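Local coordinates for protein pullulanase (Bacillus acidopullulyticus, PDB 2WAN) that hydrolyses alpha-1,6-glucosidic bonds in pullulan and at the branch points of starch polysaccharides, as a multidomain debranching glycoside hydrolase, at residues V164-L172 and Y210-W220. Residues are numbered along the deposited sequence; the frame is centred on the assembly and turned at random.
Sequences VTAVLVGDL and YQYKIALDHSW
The carboxylate of D171 accepts the backbone N-H of Q211 on the syn side of OD1, at 2.7 Å between D171 OD1 and Q211 N; the N-H...O angle of 172° makes the bond nearly straight, although the donor is tilted out of the carboxylate plane. With chi1 at 60°, CG stands between the backbone N and the carbonyl carbon, which folds the carboxylate back onto strand 208-216. The longer return bond, 3.2 Å from D171 N to Q211 O, closes the pair, so the side chain stands in for a backbone carbonyl just past the end of strand 166-170. With alanine at D171 the carboxylate acceptor is lost, and the Q211 N-H would probably be left without this partner, letting the end of the ladder fray. Further along, backbone bonds tie V169 to K213 and V167 to A215 in both directions, and D217 N reaches T165 O. On one face of this ladder L168 CD1 lies 3.4 Å from Y212 CD1, while A166 CB rests on I214 CG2; F242 and Y244 of strand 238-245 cover this side. On the other face V169 fits CG1 against A215 CB and CG2 against W220, 3.5 Å from CH2. At the type I' turn from L216 to S219, T165 CG2 sits over one face of the ring of H218, a residue of that turn, in a CH-pi contact, and D187 holds H218 NE2. A water accepts from T165 N and donates to D217 OD1. Strand directions 148° apart and alternating hydrogen-bonded and non-hydrogen-bonded pairs establish an antiparallel ladder; its apolar face, packed on strands 198-205 and 238-245 of a second sheet, is consistent with a beta-sandwich in the pullulanase X25 domain.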
loop_
_atom_site.group_PDB
_atom_site.type_symbol
_atom_site.label_atom_id
_atom_site.label_comp_id
_atom_site.label_asym_id
_atom_site.label_seq_id
_atom_site.Cartn_x
_atom_site.Cartn_y
_atom_site.Cartn_z
ATOM N N VAL A 164 -13.157 13.044 23.656
ATOM C CA VAL A 164 -13.909 14.298 23.714
ATOM C C VAL A 164 -13.155 15.394 22.969
ATOM O O VAL A 164 -11.977 15.668 23.234
ATOM C CB VAL A 164 -14.357 14.736 25.164
ATOM C CG1 VAL A 164 -14.379 13.560 26.153
ATOM C CG2 VAL A 164 -13.579 15.941 25.691
ATOM N N THR A 165 -13.853 15.983 22.005
ATOM C CA THR A 165 -13.334 17.077 21.206
ATOM C C THR A 165 -14.089 18.323 21.657
ATOM O O THR A 165 -15.242 18.515 21.285
ATOM C CB THR A 165 -13.553 16.816 19.694
ATOM O OG1 THR A 165 -12.969 15.558 19.347
ATOM C CG2 THR A 165 -12.915 17.906 18.839
ATOM N N ALA A 166 -13.422 19.129 22.478
ATOM C CA ALA A 166 -14.004 20.335 23.067
ATOM C C ALA A 166 -13.146 21.536 22.709
ATOM O O ALA A 166 -11.994 21.643 23.131
ATOM C CB ALA A 166 -14.119 20.186 24.573
ATOM N N VAL A 167 -13.723 22.438 21.922
ATOM C CA VAL A 167 -13.004 23.594 21.415
ATOM C C VAL A 167 -13.579 24.869 22.015
ATOM O O VAL A 167 -14.800 25.080 21.988
ATOM C CB VAL A 167 -13.107 23.673 19.867
ATOM C CG1 VAL A 167 -12.518 24.992 19.351
ATOM C CG2 VAL A 167 -12.449 22.444 19.198
ATOM N N LEU A 168 -12.696 25.707 22.550
ATOM C CA LEU A 168 -13.070 27.026 23.051
ATOM C C LEU A 168 -13.403 27.935 21.870
ATOM O O LEU A 168 -12.555 28.196 20.999
ATOM C CB LEU A 168 -11.945 27.625 23.890
ATOM C CG LEU A 168 -12.124 29.036 24.457
ATOM C CD1 LEU A 168 -13.177 29.050 25.533
ATOM C CD2 LEU A 168 -10.815 29.539 25.022
ATOM N N VAL A 169 -14.646 28.400 21.837
ATOM C CA VAL A 169 -15.115 29.247 20.744
ATOM C C VAL A 169 -15.592 30.593 21.249
ATOM O O VAL A 169 -16.125 30.692 22.358
ATOM C CB VAL A 169 -16.244 28.567 19.930
ATOM C CG1 VAL A 169 -15.712 27.357 19.222
ATOM C CG2 VAL A 169 -17.406 28.173 20.834
ATOM N N GLY A 170 -15.418 31.625 20.426
ATOM C CA GLY A 170 -15.885 32.968 20.770
ATOM C C GLY A 170 -15.094 34.036 20.056
ATOM O O GLY A 170 -14.407 33.746 19.068
ATOM N N ASP A 171 -15.183 35.266 20.556
ATOM C CA ASP A 171 -14.456 36.396 19.961
ATOM C C ASP A 171 -13.050 36.566 20.565
ATOM O O ASP A 171 -12.356 37.562 20.317
ATOM C CB ASP A 171 -15.276 37.689 20.034
ATOM C CG ASP A 171 -15.630 38.092 21.457
ATOM O OD1 ASP A 171 -15.112 37.491 22.414
ATOM O OD2 ASP A 171 -16.436 39.027 21.617
ATOM N N LEU A 172 -12.648 35.574 21.354
ATOM C CA LEU A 172 -11.315 35.515 21.941
ATOM C C LEU A 172 -10.396 34.568 21.177
ATOM O O LEU A 172 -9.244 34.368 21.575
ATOM C CB LEU A 172 -11.391 35.076 23.408
ATOM C CG LEU A 172 -12.400 34.028 23.898
ATOM C CD1 LEU A 172 -12.346 32.715 23.132
ATOM C CD2 LEU A 172 -12.187 33.779 25.374
ATOM N N TYR A 210 -14.812 39.892 26.457
ATOM C CA TYR A 210 -14.895 38.782 25.501
ATOM C C TYR A 210 -16.153 37.952 25.718
ATOM O O TYR A 210 -16.811 38.071 26.746
ATOM C CB TYR A 210 -13.689 37.858 25.658
ATOM C CG TYR A 210 -12.348 38.505 25.401
ATOM C CD1 TYR A 210 -11.808 38.546 24.115
ATOM C CD2 TYR A 210 -11.610 39.065 26.447
ATOM C CE1 TYR A 210 -10.564 39.133 23.874
ATOM C CE2 TYR A 210 -10.370 39.657 26.219
ATOM C CZ TYR A 210 -9.853 39.685 24.934
ATOM O OH TYR A 210 -8.628 40.269 24.705
ATOM N N GLN A 211 -16.477 37.111 24.743
ATOM C CA GLN A 211 -17.524 36.109 24.914
ATOM C C GLN A 211 -17.031 34.754 24.456
ATOM O O GLN A 211 -16.299 34.661 23.473
ATOM C CB GLN A 211 -18.776 36.482 24.128
ATOM C CG GLN A 211 -19.709 37.420 24.854
ATOM C CD GLN A 211 -21.040 37.533 24.149
ATOM O OE1 GLN A 211 -21.981 38.122 24.665
ATOM N NE2 GLN A 211 -21.127 36.950 22.965
ATOM N N TYR A 212 -17.436 33.701 25.163
ATOM C CA TYR A 212 -17.064 32.357 24.750
ATOM C C TYR A 212 -18.079 31.266 25.101
ATOM O O TYR A 212 -18.991 31.465 25.924
ATOM C CB TYR A 212 -15.686 31.987 25.305
ATOM C CG TYR A 212 -15.724 31.611 26.762
ATOM C CD1 TYR A 212 -15.907 30.283 27.148
ATOM C CD2 TYR A 212 -15.595 32.581 27.760
ATOM C CE1 TYR A 212 -15.952 29.920 28.491
ATOM C CE2 TYR A 212 -15.643 32.230 29.110
ATOM C CZ TYR A 212 -15.819 30.893 29.462
ATOM O OH TYR A 212 -15.872 30.516 30.782
ATOM N N LYS A 213 -17.889 30.120 24.445
ATOM C CA LYS A 213 -18.559 28.867 24.735
ATOM C C LYS A 213 -17.553 27.728 24.520
ATOM O O LYS A 213 -16.398 27.958 24.119
ATOM C CB LYS A 213 -19.757 28.641 23.799
ATOM C CG LYS A 213 -20.859 29.681 23.873
ATOM C CD LYS A 213 -22.137 29.139 23.267
ATOM C CE LYS A 213 -22.882 28.286 24.290
ATOM N NZ LYS A 213 -24.131 27.695 23.758
ATOM N N ILE A 214 -18.004 26.508 24.787
ATOM C CA ILE A 214 -17.270 25.308 24.405
ATOM C C ILE A 214 -18.123 24.562 23.391
ATOM O O ILE A 214 -19.256 24.154 23.701
ATOM C CB ILE A 214 -16.964 24.405 25.639
ATOM C CG1 ILE A 214 -16.056 25.124 26.655
ATOM C CG2 ILE A 214 -16.383 23.053 25.220
ATOM C CD1 ILE A 214 -14.629 25.393 26.202
ATOM N N ALA A 215 -17.595 24.396 22.173
ATOM C CA ALA A 215 -18.288 23.650 21.125
ATOM C C ALA A 215 -17.695 22.264 20.997
ATOM O O ALA A 215 -16.475 22.100 21.052
ATOM C CB ALA A 215 -18.216 24.393 19.785
ATOM N N LEU A 216 -18.564 21.275 20.818
ATOM C CA LEU A 216 -18.145 19.878 20.718
ATOM C C LEU A 216 -18.092 19.376 19.280
ATOM O O LEU A 216 -18.870 19.812 18.424
ATOM C CB LEU A 216 -19.072 18.971 21.540
ATOM C CG LEU A 216 -19.150 19.157 23.063
ATOM C CD1 LEU A 216 -19.746 17.904 23.704
ATOM C CD2 LEU A 216 -17.802 19.479 23.678
ATOM N N ASP A 217 -17.161 18.456 19.026
ATOM C CA ASP A 217 -17.144 17.673 17.780
ATOM C C ASP A 217 -17.076 18.503 16.491
ATOM O O ASP A 217 -17.588 18.078 15.450
ATOM C CB ASP A 217 -18.330 16.698 17.746
ATOM C CG ASP A 217 -18.397 15.819 18.992
ATOM O OD1 ASP A 217 -17.328 15.378 19.460
ATOM O OD2 ASP A 217 -19.514 15.581 19.507
ATOM N N HIS A 218 -16.431 19.667 16.569
ATOM C CA HIS A 218 -16.200 20.545 15.410
ATOM C C HIS A 218 -17.467 21.123 14.764
ATOM O O HIS A 218 -17.441 21.514 13.593
ATOM C CB HIS A 218 -15.326 19.850 14.348
ATOM C CG HIS A 218 -13.909 19.629 14.775
ATOM N ND1 HIS A 218 -13.164 18.551 14.346
ATOM C CD2 HIS A 218 -13.101 20.340 15.596
ATOM C CE1 HIS A 218 -11.955 18.614 14.877
ATOM N NE2 HIS A 218 -11.892 19.691 15.639
ATOM N N SER A 219 -18.569 21.181 15.511
ATOM C CA SER A 219 -19.777 21.840 15.006
ATOM C C SER A 219 -20.511 22.629 16.085
ATOM O O SER A 219 -20.090 22.661 17.246
ATOM C CB SER A 219 -20.728 20.845 14.327
ATOM O OG SER A 219 -21.299 19.956 15.265
ATOM N N TRP A 220 -21.598 23.279 15.674
ATOM C CA TRP A 220 -22.455 24.028 16.586
ATOM C C TRP A 220 -23.648 23.185 17.037
ATOM O O TRP A 220 -24.556 23.684 17.713
ATOM C CB TRP A 220 -22.947 25.310 15.914
ATOM C CG TRP A 220 -21.891 26.357 15.727
ATOM C CD1 TRP A 220 -21.386 26.809 14.539
ATOM C CD2 TRP A 220 -21.219 27.098 16.757
ATOM N NE1 TRP A 220 -20.443 27.788 14.768
ATOM C CE2 TRP A 220 -20.317 27.979 16.119
ATOM C CE3 TRP A 220 -21.293 27.104 18.157
ATOM C CZ2 TRP A 220 -19.500 28.860 16.832
ATOM C CZ3 TRP A 220 -20.474 27.972 18.865
ATOM C CH2 TRP A 220 -19.596 28.845 18.204
HETATM O O HOH W 1 -16.668 15.287 22.061
#